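Long-range contact in extracellular solute-binding protein, family 1 (Bifidobacterium longum subsp. infantis, PDB 6FTH), which probably captures human milk oligosaccharides outside the cell and hands them to an ABC transporter for uptake: residues 453-467 with 505-517. Sequence-based numbering, arbitrary orientation.
Sequences VNPDPTDSNTLTNNN and ENVKIWQKWYDIY
Pro455 rests against two indole rings, its CA over one face of Trp513, 3.6 Å from the centroid of the five-membered ring, and its CG over a face of Trp510. Ile516 CD1 covers the opposite face of Trp513, while Asp459 and Ile509 CG2 meet its edge; the edge of Trp510 meets Val453 O. The motif is a near-antiparallel helix pair, whose segment axes approach to 9.9 Å with 147° between their N-to-C directions, in the C-terminal helical region of a solute-binding protein. A rigid proline ring, whose C-H groups can point at aromatic faces, suits these CH-pi contacts, made just before helix 457-484 begins; there Asp456 takes the N-cap, its OD1 accepting from Asp459 N. Val453 continues the apolar strip, its CA over the Tyr517 ring and its CG1 against Trp513 CB.

Asp459 is the polar centre. With CG anti to its carbonyl carbon (chi1 -78°), the carboxylate reaches across so that OD2 accepts twice: from Trp513 NE1 on the anti lone pair at 2.7 Å, and from Lys512 NZ on the syn lone pair in a salt bridge. Replacing Trp513 with an alanine is likely to leave Pro455 CA without an aromatic face and Asp459 OD2 with only the lysine of these two donors. Leu463 fills the middle, CD1 against Trp510 and CD2 against Ile509 CG2, a branched residue able to serve both.

Beyond it, Asn506 is a knob among Thr462, Leu463, Asn466 and Asn467. An amide suits Asn466, because its ND2 has two hydrogens to give: one bond runs to Glu505 OE1 at 3.0 Å, and the other meets Asn506 OD1 at 2.9 Å from above the carbonyl plane. On the Trp510 side, a water accepts from both Asn467 ND2 and Trp510 NE1, each 2.9 Å away.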
loop_
_atom_site.group_PDB
_atom_site.type_symbol
_atom_site.label_atom_id
_atom_site.label_comp_id
_atom_site.label_asym_id
_atom_site.label_seq_id
_atom_site.Cartn_x
_atom_site.Cartn_y
_atom_site.Cartn_z
ATOM N N VAL A 453 13.195 -6.130 -3.181
ATOM C CA VAL A 453 14.413 -5.660 -3.844
ATOM C C VAL A 453 14.816 -4.347 -3.188
ATOM O O VAL A 453 14.157 -3.328 -3.393
ATOM C CB VAL A 453 14.193 -5.479 -5.351
ATOM C CG1 VAL A 453 15.466 -4.946 -6.029
ATOM C CG2 VAL A 453 13.797 -6.795 -5.991
ATOM N N ASN A 454 15.887 -4.384 -2.394
ATOM C CA ASN A 454 16.301 -3.278 -1.523
ATOM C C ASN A 454 17.687 -2.789 -1.955
ATOM O O ASN A 454 18.686 -3.446 -1.625
ATOM C CB ASN A 454 16.386 -3.790 -0.073
ATOM C CG ASN A 454 15.077 -4.428 0.448
ATOM O OD1 ASN A 454 15.079 -5.523 1.061
ATOM N ND2 ASN A 454 13.974 -3.733 0.249
ATOM N N PRO A 455 17.805 -1.657 -2.669
ATOM C CA PRO A 455 19.146 -1.132 -3.002
ATOM C C PRO A 455 19.914 -0.752 -1.750
ATOM O O PRO A 455 19.336 -0.348 -0.741
ATOM C CB PRO A 455 18.842 0.109 -3.839
ATOM C CG PRO A 455 17.473 -0.131 -4.404
ATOM C CD PRO A 455 16.757 -0.844 -3.303
ATOM N N ASP A 456 21.241 -0.861 -1.834
ATOM C CA ASP A 456 22.086 -0.509 -0.710
ATOM C C ASP A 456 22.071 1.000 -0.480
ATOM O O ASP A 456 21.460 1.763 -1.235
ATOM C CB ASP A 456 23.486 -1.098 -0.890
ATOM C CG ASP A 456 24.338 -0.375 -1.933
ATOM O OD1 ASP A 456 23.918 0.636 -2.535
ATOM O OD2 ASP A 456 25.462 -0.858 -2.151
ATOM N N PRO A 457 22.692 1.462 0.614
ATOM C CA PRO A 457 22.558 2.878 0.966
ATOM C C PRO A 457 23.088 3.818 -0.081
ATOM O O PRO A 457 22.434 4.823 -0.369
ATOM C CB PRO A 457 23.331 2.996 2.292
ATOM C CG PRO A 457 23.374 1.637 2.830
ATOM C CD PRO A 457 23.415 0.709 1.656
ATOM N N THR A 458 24.232 3.500 -0.705
ATOM C CA THR A 458 24.788 4.390 -1.713
ATOM C C THR A 458 23.845 4.496 -2.901
ATOM O O THR A 458 23.563 5.591 -3.403
ATOM C CB THR A 458 26.154 3.860 -2.167
ATOM O OG1 THR A 458 27.083 3.892 -1.077
ATOM C CG2 THR A 458 26.710 4.704 -3.299
ATOM N N ASP A 459 23.359 3.350 -3.379
ATOM C CA ASP A 459 22.484 3.381 -4.537
ATOM C C ASP A 459 21.122 3.971 -4.188
ATOM O O ASP A 459 20.520 4.653 -5.022
ATOM C CB ASP A 459 22.331 1.984 -5.133
ATOM C CG ASP A 459 23.528 1.563 -5.967
ATOM O OD1 ASP A 459 24.450 2.377 -6.207
ATOM O OD2 ASP A 459 23.530 0.396 -6.360
ATOM N N SER A 460 20.637 3.731 -2.963
ATOM C CA SER A 460 19.393 4.358 -2.523
ATOM C C SER A 460 19.495 5.874 -2.550
ATOM O O SER A 460 18.577 6.557 -3.012
ATOM C CB SER A 460 19.033 3.865 -1.124
ATOM O OG SER A 460 18.643 2.509 -1.157
ATOM N N ASN A 461 20.620 6.423 -2.094
ATOM C CA ASN A 461 20.785 7.867 -2.121
ATOM C C ASN A 461 20.857 8.391 -3.555
ATOM O O ASN A 461 20.283 9.437 -3.872
ATOM C CB ASN A 461 22.006 8.273 -1.289
ATOM C CG ASN A 461 21.788 8.040 0.211
ATOM O OD1 ASN A 461 20.665 8.058 0.697
ATOM N ND2 ASN A 461 22.873 7.817 0.932
ATOM N N THR A 462 21.531 7.672 -4.451
ATOM C CA THR A 462 21.522 8.091 -5.848
ATOM C C THR A 462 20.107 8.102 -6.405
ATOM O O THR A 462 19.689 9.067 -7.051
ATOM C CB THR A 462 22.395 7.163 -6.686
ATOM O OG1 THR A 462 23.758 7.279 -6.238
ATOM C CG2 THR A 462 22.303 7.532 -8.159
ATOM N N LEU A 463 19.370 7.014 -6.182
ATOM C CA LEU A 463 17.994 6.929 -6.672
ATOM C C LEU A 463 17.158 8.086 -6.164
ATOM O O LEU A 463 16.488 8.766 -6.943
ATOM C CB LEU A 463 17.361 5.609 -6.248
ATOM C CG LEU A 463 17.903 4.355 -6.937
ATOM C CD1 LEU A 463 17.298 3.157 -6.270
ATOM C CD2 LEU A 463 17.582 4.340 -8.432
ATOM N N THR A 464 17.180 8.319 -4.853
ATOM C CA THR A 464 16.327 9.347 -4.267
ATOM C C THR A 464 16.723 10.735 -4.754
ATOM O O THR A 464 15.857 11.569 -5.062
ATOM C CB THR A 464 16.394 9.257 -2.740
ATOM O OG1 THR A 464 17.723 9.505 -2.302
ATOM C CG2 THR A 464 15.976 7.919 -2.257
ATOM N N ASN A 465 18.027 11.005 -4.854
ATOM C CA ASN A 465 18.473 12.305 -5.340
ATOM C C ASN A 465 18.003 12.535 -6.771
ATOM O O ASN A 465 17.444 13.588 -7.095
ATOM C CB ASN A 465 19.996 12.429 -5.246
ATOM C CG ASN A 465 20.468 13.889 -5.065
ATOM O OD1 ASN A 465 20.624 14.376 -3.937
ATOM N ND2 ASN A 465 20.689 14.587 -6.176
ATOM N N ASN A 466 18.223 11.548 -7.656
ATOM C CA ASN A 466 17.777 11.699 -9.026
ATOM C C ASN A 466 16.251 11.773 -9.096
ATOM O O ASN A 466 15.695 12.598 -9.838
ATOM C CB ASN A 466 18.267 10.519 -9.872
ATOM C CG ASN A 466 19.769 10.539 -10.134
ATOM O OD1 ASN A 466 20.468 11.533 -9.901
ATOM N ND2 ASN A 466 20.270 9.422 -10.651
ATOM N N ASN A 467 15.558 10.909 -8.340
ATOM C CA ASN A 467 14.093 10.906 -8.366
ATOM C C ASN A 467 13.533 12.249 -7.936
ATOM O O ASN A 467 12.469 12.648 -8.412
ATOM C CB ASN A 467 13.507 9.838 -7.444
ATOM C CG ASN A 467 13.648 8.422 -7.988
ATOM O OD1 ASN A 467 13.890 8.213 -9.184
ATOM N ND2 ASN A 467 13.473 7.441 -7.112
ATOM N N GLU A 505 20.521 6.042 -15.299
ATOM C CA GLU A 505 21.281 5.539 -14.167
ATOM C C GLU A 505 20.359 4.808 -13.201
ATOM O O GLU A 505 20.686 3.729 -12.690
ATOM C CB GLU A 505 21.987 6.700 -13.453
ATOM C CG GLU A 505 22.783 6.271 -12.215
ATOM C CD GLU A 505 23.501 7.436 -11.528
ATOM O OE1 GLU A 505 22.979 8.585 -11.579
ATOM O OE2 GLU A 505 24.579 7.186 -10.933
ATOM N N ASN A 506 19.193 5.394 -12.933
ATOM C CA ASN A 506 18.245 4.760 -12.027
ATOM C C ASN A 506 17.760 3.421 -12.582
ATOM O O ASN A 506 17.624 2.449 -11.836
ATOM C CB ASN A 506 17.055 5.703 -11.783
ATOM C CG ASN A 506 17.356 6.806 -10.793
ATOM O OD1 ASN A 506 18.497 7.088 -10.489
ATOM N ND2 ASN A 506 16.302 7.403 -10.244
ATOM N N VAL A 507 17.473 3.353 -13.892
ATOM C CA VAL A 507 17.082 2.075 -14.489
ATOM C C VAL A 507 18.154 1.020 -14.249
ATOM O O VAL A 507 17.860 -0.111 -13.838
ATOM C CB VAL A 507 16.777 2.249 -15.987
ATOM C CG1 VAL A 507 16.581 0.895 -16.616
ATOM C CG2 VAL A 507 15.547 3.126 -16.187
ATOM N N LYS A 508 19.413 1.375 -14.505
ATOM C CA LYS A 508 20.492 0.414 -14.350
ATOM C C LYS A 508 20.670 -0.011 -12.891
ATOM O O LYS A 508 20.958 -1.184 -12.614
ATOM C CB LYS A 508 21.765 1.016 -14.942
ATOM C CG LYS A 508 22.976 0.099 -14.945
ATOM C CD LYS A 508 24.032 0.463 -16.050
ATOM C CE LYS A 508 24.430 1.888 -15.954
ATOM N NZ LYS A 508 25.576 2.146 -16.845
ATOM N N ILE A 509 20.511 0.929 -11.936
ATOM C CA ILE A 509 20.575 0.591 -10.516
ATOM C C ILE A 509 19.486 -0.407 -10.145
ATOM O O ILE A 509 19.753 -1.423 -9.490
ATOM C CB ILE A 509 20.490 1.869 -9.660
ATOM C CG1 ILE A 509 21.807 2.642 -9.782
ATOM C CG2 ILE A 509 20.170 1.530 -8.213
ATOM C CD1 ILE A 509 21.767 4.052 -9.147
ATOM N N TRP A 510 18.249 -0.164 -10.606
ATOM C CA TRP A 510 17.171 -1.090 -10.286
ATOM C C TRP A 510 17.400 -2.437 -10.957
ATOM O O TRP A 510 17.128 -3.481 -10.356
ATOM C CB TRP A 510 15.805 -0.508 -10.662
ATOM C CG TRP A 510 15.254 0.369 -9.588
ATOM C CD1 TRP A 510 15.049 1.713 -9.652
ATOM C CD2 TRP A 510 14.818 -0.053 -8.282
ATOM N NE1 TRP A 510 14.516 2.156 -8.455
ATOM C CE2 TRP A 510 14.384 1.095 -7.603
ATOM C CE3 TRP A 510 14.779 -1.281 -7.620
ATOM C CZ2 TRP A 510 13.887 1.056 -6.297
ATOM C CZ3 TRP A 510 14.293 -1.321 -6.311
ATOM C CH2 TRP A 510 13.857 -0.156 -5.669
ATOM N N GLN A 511 17.901 -2.446 -12.196
ATOM C CA GLN A 511 18.203 -3.728 -12.828
ATOM C C GLN A 511 19.220 -4.509 -12.012
ATOM O O GLN A 511 19.098 -5.729 -11.847
ATOM C CB GLN A 511 18.727 -3.534 -14.244
ATOM C CG GLN A 511 19.062 -4.843 -14.955
ATOM C CD GLN A 511 17.832 -5.550 -15.511
ATOM O OE1 GLN A 511 17.189 -5.052 -16.441
ATOM N NE2 GLN A 511 17.532 -6.730 -14.976
ATOM N N LYS A 512 20.260 -3.834 -11.535
ATOM C CA LYS A 512 21.305 -4.510 -10.772
ATOM C C LYS A 512 20.741 -5.166 -9.523
ATOM O O LYS A 512 21.009 -6.337 -9.252
ATOM C CB LYS A 512 22.392 -3.505 -10.394
ATOM C CG LYS A 512 23.512 -4.123 -9.564
ATOM C CD LYS A 512 24.598 -3.139 -9.253
ATOM C CE LYS A 512 24.133 -2.128 -8.259
ATOM N NZ LYS A 512 25.216 -1.175 -7.826
ATOM N N TRP A 513 19.983 -4.419 -8.728
ATOM C CA TRP A 513 19.475 -4.996 -7.481
ATOM C C TRP A 513 18.395 -6.032 -7.754
ATOM O O TRP A 513 18.319 -7.059 -7.069
ATOM C CB TRP A 513 18.974 -3.898 -6.560
ATOM C CG TRP A 513 20.123 -3.112 -6.022
ATOM C CD1 TRP A 513 20.516 -1.864 -6.407
ATOM C CD2 TRP A 513 21.106 -3.577 -5.092
ATOM N NE1 TRP A 513 21.682 -1.509 -5.751
ATOM C CE2 TRP A 513 22.066 -2.551 -4.952
ATOM C CE3 TRP A 513 21.273 -4.764 -4.369
ATOM C CZ2 TRP A 513 23.154 -2.662 -4.081
ATOM C CZ3 TRP A 513 22.362 -4.875 -3.509
ATOM C CH2 TRP A 513 23.290 -3.827 -3.378
ATOM N N TYR A 514 17.565 -5.793 -8.769
ATOM C CA TYR A 514 16.621 -6.821 -9.181
ATOM C C TYR A 514 17.345 -8.125 -9.502
ATOM O O TYR A 514 16.926 -9.210 -9.079
ATOM C CB TYR A 514 15.849 -6.298 -10.379
ATOM C CG TYR A 514 14.970 -7.295 -11.057
ATOM C CD1 TYR A 514 13.658 -7.526 -10.627
ATOM C CD2 TYR A 514 15.430 -7.985 -12.155
ATOM C CE1 TYR A 514 12.836 -8.447 -11.276
ATOM C CE2 TYR A 514 14.623 -8.891 -12.813
ATOM C CZ TYR A 514 13.318 -9.123 -12.375
ATOM O OH TYR A 514 12.532 -10.049 -13.051
ATOM N N ASP A 515 18.439 -8.039 -10.248
ATOM C CA ASP A 515 19.208 -9.237 -10.597
ATOM C C ASP A 515 19.801 -9.896 -9.351
ATOM O O ASP A 515 19.721 -11.116 -9.187
ATOM C CB ASP A 515 20.312 -8.875 -11.594
ATOM C CG ASP A 515 19.787 -8.540 -12.967
ATOM O OD1 ASP A 515 18.606 -8.820 -13.258
ATOM O OD2 ASP A 515 20.564 -7.995 -13.768
ATOM N N ILE A 516 20.403 -9.102 -8.464
ATOM C CA ILE A 516 21.001 -9.647 -7.237
ATOM C C ILE A 516 19.967 -10.444 -6.449
ATOM O O ILE A 516 20.243 -11.555 -5.971
ATOM C CB ILE A 516 21.607 -8.511 -6.392
ATOM C CG1 ILE A 516 22.903 -7.998 -7.042
ATOM C CG2 ILE A 516 21.857 -8.964 -4.954
ATOM C CD1 ILE A 516 23.444 -6.712 -6.420
ATOM N N TYR A 517 18.755 -9.890 -6.309
ATOM C CA TYR A 517 17.731 -10.507 -5.460
ATOM C C TYR A 517 16.991 -11.655 -6.147
ATOM O O TYR A 517 16.488 -12.552 -5.464
ATOM C CB TYR A 517 16.710 -9.456 -5.024
ATOM C CG TYR A 517 17.060 -8.684 -3.785
ATOM C CD1 TYR A 517 17.771 -7.490 -3.846
ATOM C CD2 TYR A 517 16.625 -9.126 -2.535
ATOM C CE1 TYR A 517 18.056 -6.775 -2.689
ATOM C CE2 TYR A 517 16.913 -8.421 -1.386
ATOM C CZ TYR A 517 17.617 -7.246 -1.463
ATOM O OH TYR A 517 17.869 -6.560 -0.289
HETATM O O HOH W 1 25.658 8.102 -8.739
HETATM O O HOH W 2 23.410 10.853 -9.829
HETATM O O HOH W 3 13.398 4.525 -7.331
#